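Local coordinates for protein beta-lactamase Rm3 (Uncultured bacterium, PDB 5IQK) that hydrolyses the beta-lactam ring of antibiotics as a zinc-dependent subclass B3 metallo-beta-lactamase, at residues A[112-116]-A[117-121]; A[228-231]-A[232-235]. All blocks are in the same frame, centred on the assembly; numbering follows the deposited sequence.

Contact 1: A[112-116]-A[117-121]; sequences VGPDD and PQYHA. With ZN (zinc ion), chain F.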
ATOM      1  N   VAL A 112     -12.984 -10.665  -0.596  1.00 21.53           N
ATOM      2  CA  VAL A 112     -12.792 -10.350  -1.994  1.00 21.75           C
ATOM      3  C   VAL A 112     -13.792 -11.113  -2.851  1.00 21.56           C
ATOM      4  O   VAL A 112     -14.413 -12.073  -2.394  1.00 25.71           O
ATOM      5  CB  VAL A 112     -11.367 -10.654  -2.439  1.00 19.06           C
ATOM      6  CG1 VAL A 112     -10.361  -9.879  -1.564  1.00 23.32           C
ATOM      7  CG2 VAL A 112     -11.102 -12.154  -2.362  1.00 20.48           C
ATOM      8  N   GLY A 113     -13.963 -10.654  -4.082  1.00 21.94           N
ATOM      9  CA  GLY A 113     -14.896 -11.257  -5.010  1.00 23.66           C
ATOM     10  C   GLY A 113     -14.213 -12.225  -5.950  1.00 21.13           C
ATOM     11  O   GLY A 113     -12.995 -12.391  -5.911  1.00 18.76           O
ATOM     12  N   PRO A 114     -14.999 -12.850  -6.827  1.00 20.89           N
ATOM     13  CA  PRO A 114     -14.551 -13.933  -7.707  1.00 20.53           C
ATOM     14  C   PRO A 114     -13.446 -13.512  -8.672  1.00 18.49           C
ATOM     15  O   PRO A 114     -12.718 -14.387  -9.137  1.00 19.23           O
ATOM     16  CB  PRO A 114     -15.825 -14.303  -8.472  1.00 24.39           C
ATOM     17  CG  PRO A 114     -16.946 -13.878  -7.589  1.00 23.08           C
ATOM     18  CD  PRO A 114     -16.455 -12.629  -6.914  1.00 25.12           C
ATOM     19  N   ASP A 115     -13.295 -12.214  -8.940  1.00 19.92           N
ATOM     20  CA  ASP A 115     -12.232 -11.752  -9.833  1.00 19.33           C
ATOM     21  C   ASP A 115     -10.871 -11.601  -9.149  1.00 17.50           C
ATOM     22  O   ASP A 115      -9.881 -11.284  -9.797  1.00 18.24           O
ATOM     23  CB  ASP A 115     -12.624 -10.427 -10.517  1.00 19.61           C
ATOM     24  CG  ASP A 115     -13.121  -9.363  -9.543  1.00 24.54           C
ATOM     25  OD1 ASP A 115     -13.413  -9.684  -8.370  1.00 24.44           O
ATOM     26  OD2 ASP A 115     -13.227  -8.189  -9.971  1.00 23.39           O
ATOM     27  N   ASP A 116     -10.800 -11.871  -7.850  1.00 16.12           N
ATOM     28  CA  ASP A 116      -9.528 -11.740  -7.145  1.00 18.47           C
ATOM     29  C   ASP A 116      -8.693 -12.998  -7.341  1.00 16.53           C
ATOM     30  O   ASP A 116      -9.214 -14.120  -7.245  1.00 14.94           O
ATOM     31  CB  ASP A 116      -9.763 -11.479  -5.664  1.00 13.85           C
ATOM     32  CG  ASP A 116      -8.533 -10.926  -4.965  1.00 16.09           C
ATOM     33  OD1 ASP A 116      -8.529  -9.714  -4.667  1.00 16.31           O
ATOM     34  OD2 ASP A 116      -7.576 -11.699  -4.716  1.00 17.15           O
ATOM     35  N   PRO A 117      -7.401 -12.826  -7.646  1.00 13.77           N
ATOM     36  CA  PRO A 117      -6.542 -14.013  -7.788  1.00 15.54           C
ATOM     37  C   PRO A 117      -6.499 -14.863  -6.513  1.00 15.92           C
ATOM     38  O   PRO A 117      -6.170 -16.056  -6.604  1.00 16.33           O
ATOM     39  CB  PRO A 117      -5.166 -13.415  -8.103  1.00 16.32           C
ATOM     40  CG  PRO A 117      -5.483 -12.100  -8.758  1.00 14.95           C
ATOM     41  CD  PRO A 117      -6.715 -11.592  -8.053  1.00 15.57           C
ATOM     42  N   GLN A 118      -6.862 -14.288  -5.365  1.00 15.15           N
ATOM     43  CA  GLN A 118      -6.885 -15.055  -4.121  1.00 14.09           C
ATOM     44  C   GLN A 118      -8.286 -15.230  -3.524  1.00 15.60           C
ATOM     45  O   GLN A 118      -8.438 -15.515  -2.329  1.00 16.47           O
ATOM     46  CB  GLN A 118      -5.930 -14.422  -3.108  1.00 13.82           C
ATOM     47  CG  GLN A 118      -4.511 -14.370  -3.649  1.00 15.96           C
ATOM     48  CD  GLN A 118      -3.513 -13.797  -2.665  1.00 15.00           C
ATOM     49  OE1 GLN A 118      -2.765 -12.869  -3.000  1.00 17.86           O
ATOM     50  NE2 GLN A 118      -3.474 -14.356  -1.463  1.00 11.67           N
ATOM     51  N   TYR A 119      -9.306 -15.139  -4.382  1.00 17.48           N
ATOM     52  CA  TYR A 119     -10.678 -15.458  -3.986  1.00 18.61           C
ATOM     53  C   TYR A 119     -10.735 -16.873  -3.414  1.00 17.26           C
ATOM     54  O   TYR A 119     -10.067 -17.742  -3.940  1.00 16.54           O
ATOM     55  CB  TYR A 119     -11.615 -15.357  -5.201  1.00 19.64           C
ATOM     56  CG  TYR A 119     -13.049 -15.701  -4.894  1.00 18.72           C
ATOM     57  CD1 TYR A 119     -13.629 -16.890  -5.368  1.00 20.73           C
ATOM     58  CD2 TYR A 119     -13.829 -14.846  -4.123  1.00 19.98           C
ATOM     59  CE1 TYR A 119     -14.953 -17.191  -5.088  1.00 23.52           C
ATOM     60  CE2 TYR A 119     -15.146 -15.131  -3.848  1.00 24.31           C
ATOM     61  CZ  TYR A 119     -15.704 -16.311  -4.320  1.00 25.86           C
ATOM     62  OH  TYR A 119     -17.018 -16.594  -4.032  1.00 29.70           O
ATOM     63  N   HIS A 120     -11.495 -17.090  -2.336  1.00 19.75           N
ATOM     64  CA  HIS A 120     -11.662 -18.429  -1.745  1.00 20.99           C
ATOM     65  C   HIS A 120     -10.404 -18.880  -1.001  1.00 20.10           C
ATOM     66  O   HIS A 120     -10.353 -20.007  -0.511  1.00 20.07           O
ATOM     67  CB  HIS A 120     -12.031 -19.475  -2.839  1.00 21.42           C
ATOM     68  CG  HIS A 120     -12.795 -20.660  -2.338  1.00 21.98           C
ATOM     69  ND1 HIS A 120     -12.860 -21.850  -3.038  1.00 21.92           N
ATOM     70  CD2 HIS A 120     -13.555 -20.833  -1.231  1.00 23.89           C
ATOM     71  CE1 HIS A 120     -13.619 -22.703  -2.375  1.00 27.31           C
ATOM     72  NE2 HIS A 120     -14.055 -22.111  -1.278  1.00 23.13           N
ATOM     73  N   ALA A 121      -9.393 -18.013  -0.900  1.00 17.30           N
ATOM     74  CA  ALA A 121      -8.112 -18.417  -0.329  1.00 16.55           C
ATOM     75  C   ALA A 121      -7.598 -17.428   0.721  1.00 17.47           C
ATOM     76  O   ALA A 121      -6.430 -17.476   1.096  1.00 17.18           O
ATOM     77  CB  ALA A 121      -7.062 -18.590  -1.436  1.00 19.52           C
TER
HETATM   78 ZN    ZN F 404     -12.030 -22.460  -5.014  0.97 20.71          ZN
HETATM   79  O   HOH W   1     -10.001 -22.173  -4.808  1.00 20.80           O

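Contact 2: A[228-231]-A[232-235]; sequences QLWQ and RLEA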
ATOM      1  N   GLN A 228      13.173  -2.615  -0.754  1.00 22.84           N
ATOM      2  CA  GLN A 228      14.409  -2.683   0.046  1.00 26.33           C
ATOM      3  C   GLN A 228      14.404  -1.705   1.220  1.00 25.98           C
ATOM      4  O   GLN A 228      15.437  -1.083   1.540  1.00 26.25           O
ATOM      5  CB  GLN A 228      15.641  -2.413  -0.826  1.00 24.53           C
ATOM      6  CG  GLN A 228      15.790  -3.371  -2.013  1.00 27.09           C
ATOM      7  CD  GLN A 228      14.958  -2.921  -3.200  1.00 27.21           C
ATOM      8  OE1 GLN A 228      14.931  -1.733  -3.528  1.00 28.98           O
ATOM      9  NE2 GLN A 228      14.261  -3.862  -3.842  1.00 27.23           N
ATOM     10  N   LEU A 229      13.256  -1.575   1.880  1.00 24.53           N
ATOM     11  CA  LEU A 229      13.124  -0.547   2.916  1.00 24.81           C
ATOM     12  C   LEU A 229      14.039  -0.811   4.102  1.00 24.91           C
ATOM     13  O   LEU A 229      14.511   0.144   4.738  1.00 23.65           O
ATOM     14  CB  LEU A 229      11.677  -0.427   3.395  1.00 22.37           C
ATOM     15  CG  LEU A 229      11.373   0.755   4.323  1.00 25.23           C
ATOM     16  CD1 LEU A 229      11.784   2.072   3.673  1.00 20.95           C
ATOM     17  CD2 LEU A 229       9.902   0.787   4.698  1.00 24.69           C
ATOM     18  N   TRP A 230      14.282  -2.078   4.431  1.00 24.16           N
ATOM     19  CA  TRP A 230      15.099  -2.352   5.616  1.00 23.50           C
ATOM     20  C   TRP A 230      16.587  -2.156   5.342  1.00 21.76           C
ATOM     21  O   TRP A 230      17.328  -1.752   6.246  1.00 29.65           O
ATOM     22  CB  TRP A 230      14.792  -3.753   6.163  1.00 24.86           C
ATOM     23  CG  TRP A 230      13.325  -3.948   6.385  1.00 26.46           C
ATOM     24  CD1 TRP A 230      12.585  -5.057   6.065  1.00 23.18           C
ATOM     25  CD2 TRP A 230      12.390  -2.981   6.915  1.00 25.69           C
ATOM     26  NE1 TRP A 230      11.264  -4.849   6.384  1.00 25.09           N
ATOM     27  CE2 TRP A 230      11.115  -3.588   6.899  1.00 23.38           C
ATOM     28  CE3 TRP A 230      12.512  -1.672   7.417  1.00 27.14           C
ATOM     29  CZ2 TRP A 230       9.968  -2.932   7.358  1.00 21.76           C
ATOM     30  CZ3 TRP A 230      11.372  -1.021   7.868  1.00 25.19           C
ATOM     31  CH2 TRP A 230      10.115  -1.655   7.835  1.00 23.91           C
ATOM     32  N   GLN A 231      17.029  -2.387   4.108  1.00 22.48           N
ATOM     33  CA  GLN A 231      18.398  -2.018   3.741  1.00 25.57           C
ATOM     34  C   GLN A 231      18.560  -0.496   3.821  1.00 24.98           C
ATOM     35  O   GLN A 231      19.549   0.023   4.360  1.00 29.03           O
ATOM     36  CB  GLN A 231      18.768  -2.493   2.340  1.00 23.86           C
ATOM     37  CG  GLN A 231      18.854  -4.016   2.181  1.00 26.15           C
ATOM     38  CD  GLN A 231      17.534  -4.634   1.761  1.00 34.65           C
ATOM     39  OE1 GLN A 231      16.458  -4.148   2.115  1.00 32.00           O
ATOM     40  NE2 GLN A 231      17.611  -5.712   0.991  1.00 37.95           N
ATOM     41  N   ARG A 232      17.584   0.204   3.256  1.00 21.78           N
ATOM     42  CA  ARG A 232      17.560   1.671   3.241  1.00 24.28           C
ATOM     43  C   ARG A 232      17.542   2.244   4.657  1.00 23.33           C
ATOM     44  O   ARG A 232      18.294   3.181   4.966  1.00 27.68           O
ATOM     45  CB  ARG A 232      16.331   2.135   2.441  1.00 22.74           C
ATOM     46  CG  ARG A 232      16.512   1.905   0.945  1.00 24.18           C
ATOM     47  CD  ARG A 232      15.201   1.930   0.158  1.00 27.93           C
ATOM     48  NE  ARG A 232      14.534   3.221   0.085  1.00 26.63           N
ATOM     49  CZ  ARG A 232      13.221   3.353  -0.076  1.00 24.26           C
ATOM     50  NH1 ARG A 232      12.445   2.276  -0.155  1.00 23.56           N
ATOM     51  NH2 ARG A 232      12.686   4.552  -0.149  1.00 19.73           N
ATOM     52  N   LEU A 233      16.695   1.677   5.518  1.00 22.02           N
ATOM     53  CA  LEU A 233      16.635   2.084   6.926  1.00 23.46           C
ATOM     54  C   LEU A 233      17.968   1.888   7.632  1.00 27.14           C
ATOM     55  O   LEU A 233      18.420   2.776   8.353  1.00 23.32           O
ATOM     56  CB  LEU A 233      15.542   1.327   7.685  1.00 23.09           C
ATOM     57  CG  LEU A 233      15.430   1.653   9.182  1.00 23.16           C
ATOM     58  CD1 LEU A 233      15.060   3.134   9.383  1.00 19.90           C
ATOM     59  CD2 LEU A 233      14.402   0.771   9.859  1.00 23.57           C
ATOM     60  N   GLU A 234      18.599   0.732   7.435  1.00 23.94           N
ATOM     61  CA  GLU A 234      19.911   0.487   8.036  1.00 28.76           C
ATOM     62  C   GLU A 234      20.915   1.532   7.552  1.00 25.17           C
ATOM     63  O   GLU A 234      21.739   2.029   8.323  1.00 27.44           O
ATOM     64  CB  GLU A 234      20.416  -0.928   7.703  1.00 26.88           C
ATOM     65  CG  GLU A 234      21.813  -1.215   8.247  1.00 32.78           C
ATOM     66  CD  GLU A 234      22.248  -2.652   8.038  1.00 50.29           C
ATOM     67  OE1 GLU A 234      21.371  -3.528   7.864  1.00 51.23           O
ATOM     68  OE2 GLU A 234      23.472  -2.908   8.055  1.00 56.83           O
ATOM     69  N   ALA A 235      20.836   1.877   6.274  1.00 25.22           N
ATOM     70  CA  ALA A 235      21.740   2.870   5.708  1.00 24.18           C
ATOM     71  C   ALA A 235      21.493   4.243   6.339  1.00 26.63           C
ATOM     72  O   ALA A 235      22.411   5.049   6.479  1.00 26.83           O
ATOM     73  CB  ALA A 235      21.575   2.938   4.203  1.00 22.48           C
TER

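Contact 1: A[112-116]-A[117-121]
Tyr-119 folds back over Pro-114 in a run of consecutive turns, part of the loop between helix 101-109 and strand 131-133 of the metallo-beta-lactamase fold. Type I beta turns span Gly-113 to Asp-116 and Asp-116 to Tyr-119, and a type II turn follows from Gln-118 to Ala-121.

Two hydrogen bonds cross the junction, both ending on Asp-116. Its backbone O closes the middle turn by accepting Tyr-119 N at 3.0 Å. With CG anti to the backbone N (chi1 -163°), the carboxylate reaches forward over the turn, and OD2 accepts Gln-118 N at 2.8 Å through its anti lone pair. The same OD2 is also hydrogen-bonded to NE2 of His-79, a zinc ligand, which makes Asp-116 a second-shell residue that probably orients that imidazole.

The tyrosine ring collects the rest of the contact. Pro-114 CA lies over one face, 3.7 Å from the centroid, in a CH-pi contact, while a polar atom, Val-112 O, sits at the ring edge, in plane, 3.3 Å from Tyr-119 CD2. Val-112 CG2 packs against the tyrosine backbone, 3.7 Å from Tyr-119 CA.

Beyond the ring, His-120 turns away from residues 112-116 and binds a different zinc ion, not the one held by His-79, through ND1 at 2.2 Å; a water ligand stands 2.1 Å from this second zinc ion.

Contact 2: A[228-231]-A[232-235]
Leu-229 and Arg-232 meet one turn apart at the start of helix 229-239, where Gln-228 holds the N-cap position. This is an alpha-helical opening on the protein surface, and its backbone and side-chain donors are satisfied in different ways.

In the backbone, four successive i to i+4 hydrogen bonds link the two segments. Gln-228 O accepts Arg-232 N at 3.0 Å. Leu-229 O takes Leu-233 N at 2.8 Å, the shortest of the four, and the series continues with Glu-234 N to Trp-230 O and Ala-235 N to Gln-231 O, each at 3.0 Å.

Two side chains, Arg-232 and Trp-230, give their hydrogens to backbone carbonyls elsewhere in the chain. Arg-232 bends at chi3 (68°), and its guanidinium is gripped by three of them: NH1 gives hydrogen bonds to Leu-219 O and Ser-227 O, and NH2 to Phe-244 O. Together they tie the helix start to strand 218-221 and to the segment after the helix. Trp-230 NE1 is satisfied by Lys-29 O, and the indole also packs edge-to-face with Tyr-25.

The remaining contacts are van der Waals ones. The Leu-233 CD2 branch meets the six-membered part of the indole obliquely, 3.9 Å from Trp-230 CE3, and both residues rest on Phe-17 of strand 17-20. The aliphatic part of the arginine runs beside a polar atom, the first carbonyl oxygen, with Arg-232 CG 3.2 Å from Gln-228 O. Leu-229 CD1 lies over one guanidinium face toward its rim, 3.9 Å from Arg-232 NH1.

How the contacts relate
From the N terminus, the chain passes through most of the seven-stranded sheet and helix 101-109 before reaching contact 1, which folds up the loop leading to strand 131-133, an edge strand of that sheet. The five-stranded sheet then follows, and after its edge strand 218-221 the chain enters contact 2 at the start of helix 229-239. The two are in series, neither nested nor crossed; in each the two segments follow one another without a gap, so neither closes a long loop. The centres of contact 1 and contact 2 are about 33 Å apart, on opposite sides of the chain's centre. Contact 1 borders the zinc site containing His-79, whereas contact 2 links strand 218-221 of one sheet with strand 17-20 of the other.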